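Local coordinates for MdbA (Actinomyces oris, PDB 4Z7X), which is a thiol-disulfide oxidoreductase of the thioredoxin superfamily that probably forms disulfide bonds in exported proteins, including those of the pilus assembly pathway, at residues 63-68 / 128-133. Numbering follows the deposited sequence. Where two conformers were deposited one is given.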
loop_
_atom_site.group_PDB
_atom_site.type_symbol
_atom_site.label_atom_id
_atom_site.label_comp_id
_atom_site.label_asym_id
_atom_site.label_seq_id
_atom_site.Cartn_x
_atom_site.Cartn_y
_atom_site.Cartn_z
ATOM N N PHE A 63 -5.394 4.044 0.268
ATOM C CA PHE A 63 -5.303 4.057 -1.196
ATOM C C PHE A 63 -6.166 2.969 -1.818
ATOM O O PHE A 63 -6.603 2.028 -1.148
ATOM C CB PHE A 63 -3.851 3.845 -1.609
ATOM C CG PHE A 63 -3.373 2.439 -1.410
ATOM C CD1 PHE A 63 -2.875 1.995 -0.200
ATOM C CD2 PHE A 63 -3.570 1.516 -2.414
ATOM C CE1 PHE A 63 -2.502 0.671 -0.061
ATOM C CE2 PHE A 63 -3.195 0.208 -2.286
ATOM C CZ PHE A 63 -2.670 -0.228 -1.087
ATOM N N ASP A 64 -6.452 3.161 -3.106
ATOM C CA ASP A 64 -7.094 2.165 -3.977
ATOM C C ASP A 64 -6.205 2.026 -5.223
ATOM O O ASP A 64 -5.885 3.030 -5.866
ATOM C CB ASP A 64 -8.504 2.661 -4.362
ATOM C CG ASP A 64 -9.314 1.654 -5.169
ATOM O OD1 ASP A 64 -8.717 0.788 -5.812
ATOM O OD2 ASP A 64 -10.568 1.766 -5.201
ATOM N N TYR A 65 -5.806 0.809 -5.537
ATOM C CA TYR A 65 -5.047 0.524 -6.744
ATOM C C TYR A 65 -5.680 1.013 -8.045
ATOM O O TYR A 65 -4.973 1.173 -9.043
ATOM C CB TYR A 65 -4.700 -0.974 -6.874
ATOM C CG TYR A 65 -3.628 -1.460 -5.904
ATOM C CD1 TYR A 65 -2.371 -0.898 -5.926
ATOM C CD2 TYR A 65 -3.898 -2.415 -4.940
ATOM C CE1 TYR A 65 -1.381 -1.307 -5.071
ATOM C CE2 TYR A 65 -2.922 -2.832 -4.054
ATOM C CZ TYR A 65 -1.671 -2.264 -4.111
ATOM O OH TYR A 65 -0.724 -2.650 -3.222
ATOM N N SER A 66 -6.989 1.219 -8.043
ATOM C CA SER A 66 -7.711 1.707 -9.225
ATOM C C SER A 66 -8.028 3.204 -9.207
ATOM O O SER A 66 -8.757 3.687 -10.083
ATOM C CB SER A 66 -9.016 0.939 -9.405
ATOM O OG SER A 66 -8.762 -0.423 -9.709
ATOM N N CYS A 67 -7.396 3.933 -8.284
ATOM C CA CYS A 67 -7.603 5.383 -8.123
ATOM C C CYS A 67 -6.479 6.161 -8.808
ATOM O O CYS A 67 -5.277 6.030 -8.456
ATOM C CB CYS A 67 -7.694 5.745 -6.626
ATOM S SG CYS A 67 -7.686 7.536 -6.324
ATOM N N SER A 68 -6.848 7.001 -9.760
ATOM C CA SER A 68 -5.834 7.772 -10.491
ATOM C C SER A 68 -5.081 8.759 -9.636
ATOM O O SER A 68 -3.898 8.995 -9.875
ATOM C CB SER A 68 -6.491 8.473 -11.693
ATOM O OG SER A 68 -7.430 9.452 -11.281
ATOM N N ASN A 128 4.626 -0.326 -5.879
ATOM C CA ASN A 128 4.954 0.698 -6.866
ATOM C C ASN A 128 4.712 0.239 -8.291
ATOM O O ASN A 128 4.195 1.012 -9.138
ATOM C CB ASN A 128 6.406 1.142 -6.718
ATOM C CG ASN A 128 6.785 2.160 -7.759
ATOM O OD1 ASN A 128 6.398 3.332 -7.654
ATOM N ND2 ASN A 128 7.507 1.741 -8.780
ATOM N N ALA A 129 5.155 -0.977 -8.600
ATOM C CA ALA A 129 5.035 -1.455 -9.951
ATOM C C ALA A 129 3.589 -1.616 -10.391
ATOM O O ALA A 129 3.261 -1.378 -11.561
ATOM C CB ALA A 129 5.840 -2.735 -10.131
ATOM N N ALA A 130 2.709 -2.021 -9.466
ATOM C CA ALA A 130 1.297 -2.208 -9.799
ATOM C C ALA A 130 0.675 -0.857 -10.081
ATOM O O ALA A 130 -0.127 -0.726 -10.987
ATOM C CB ALA A 130 0.577 -2.874 -8.661
ATOM N N PHE A 131 1.054 0.159 -9.315
ATOM C CA PHE A 131 0.578 1.504 -9.619
ATOM C C PHE A 131 1.143 2.021 -10.939
ATOM O O PHE A 131 0.471 2.749 -11.645
ATOM C CB PHE A 131 0.889 2.479 -8.492
ATOM C CG PHE A 131 -0.233 2.636 -7.498
ATOM C CD1 PHE A 131 -1.478 3.028 -7.931
ATOM C CD2 PHE A 131 -0.087 2.317 -6.150
ATOM C CE1 PHE A 131 -2.525 3.206 -7.044
ATOM C CE2 PHE A 131 -1.122 2.521 -5.260
ATOM C CZ PHE A 131 -2.355 2.951 -5.715
ATOM N N GLU A 132 2.365 1.649 -11.274
ATOM C CA GLU A 132 3.000 2.068 -12.535
ATOM C C GLU A 132 2.208 1.538 -13.725
ATOM O O GLU A 132 2.075 2.195 -14.755
ATOM C CB GLU A 132 4.462 1.563 -12.566
ATOM C CG GLU A 132 5.281 1.998 -13.769
ATOM C CD GLU A 132 6.778 1.858 -13.515
ATOM O OE1 GLU A 132 7.181 1.495 -12.386
ATOM O OE2 GLU A 132 7.558 2.083 -14.448
ATOM N N ILE A 133 1.698 0.323 -13.594
ATOM C CA ILE A 133 0.849 -0.233 -14.673
ATOM C C ILE A 133 -0.338 0.724 -14.933
ATOM O O ILE A 133 -0.660 1.069 -16.080
ATOM C CB ILE A 133 0.299 -1.650 -14.335
ATOM C CG1 ILE A 133 1.397 -2.687 -14.403
ATOM C CG2 ILE A 133 -0.801 -2.084 -15.284
ATOM C CD1 ILE A 133 0.987 -4.059 -13.918
HETATM O O HOH W 1 -2.931 -0.447 -10.026
#
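Phe131 reaches from helix 123-140 into the bend of the loop 63-68, and its ring carries most of the contact. Tyr65 CD1 sits over one face of that ring, offset toward the rim and 3.7 Å from Phe131 CE2; the two planes are oblique, at 46°. Phe131 CZ meets Phe63 CD2 at 3.8 Å and also abuts Asp64 O at 3.5 Å, both near the Phe131 plane at its edge. Tyr65 CG stands anti to its own carbonyl carbon (chi1 -72°), which sets the phenol ring beside Phe131 and places Phe63 CE2 over the centre of one of its faces. The Tyr65 hydroxyl is hydrogen-bonded to His127 ND1, one helical turn before Phe131. No direct hydrogen bond joins the segments; instead one water donates to Tyr65 O (2.8 Å) and to Ala130 O (3.0 Å). An Asx turn shapes the loop: Ser66 N meets Asp64 OD1 (2.9 Å) from above the carboxylate plane, and OD1 also bonds Thr105 OG1. Cys67 N-caps helix 68-86 and begins a CxxC of thioredoxin type, consistent with the redox site. The loop leading to this cysteine thus packs on helix 123-140 through apolar aromatic contact, with the bridging water as the polar link.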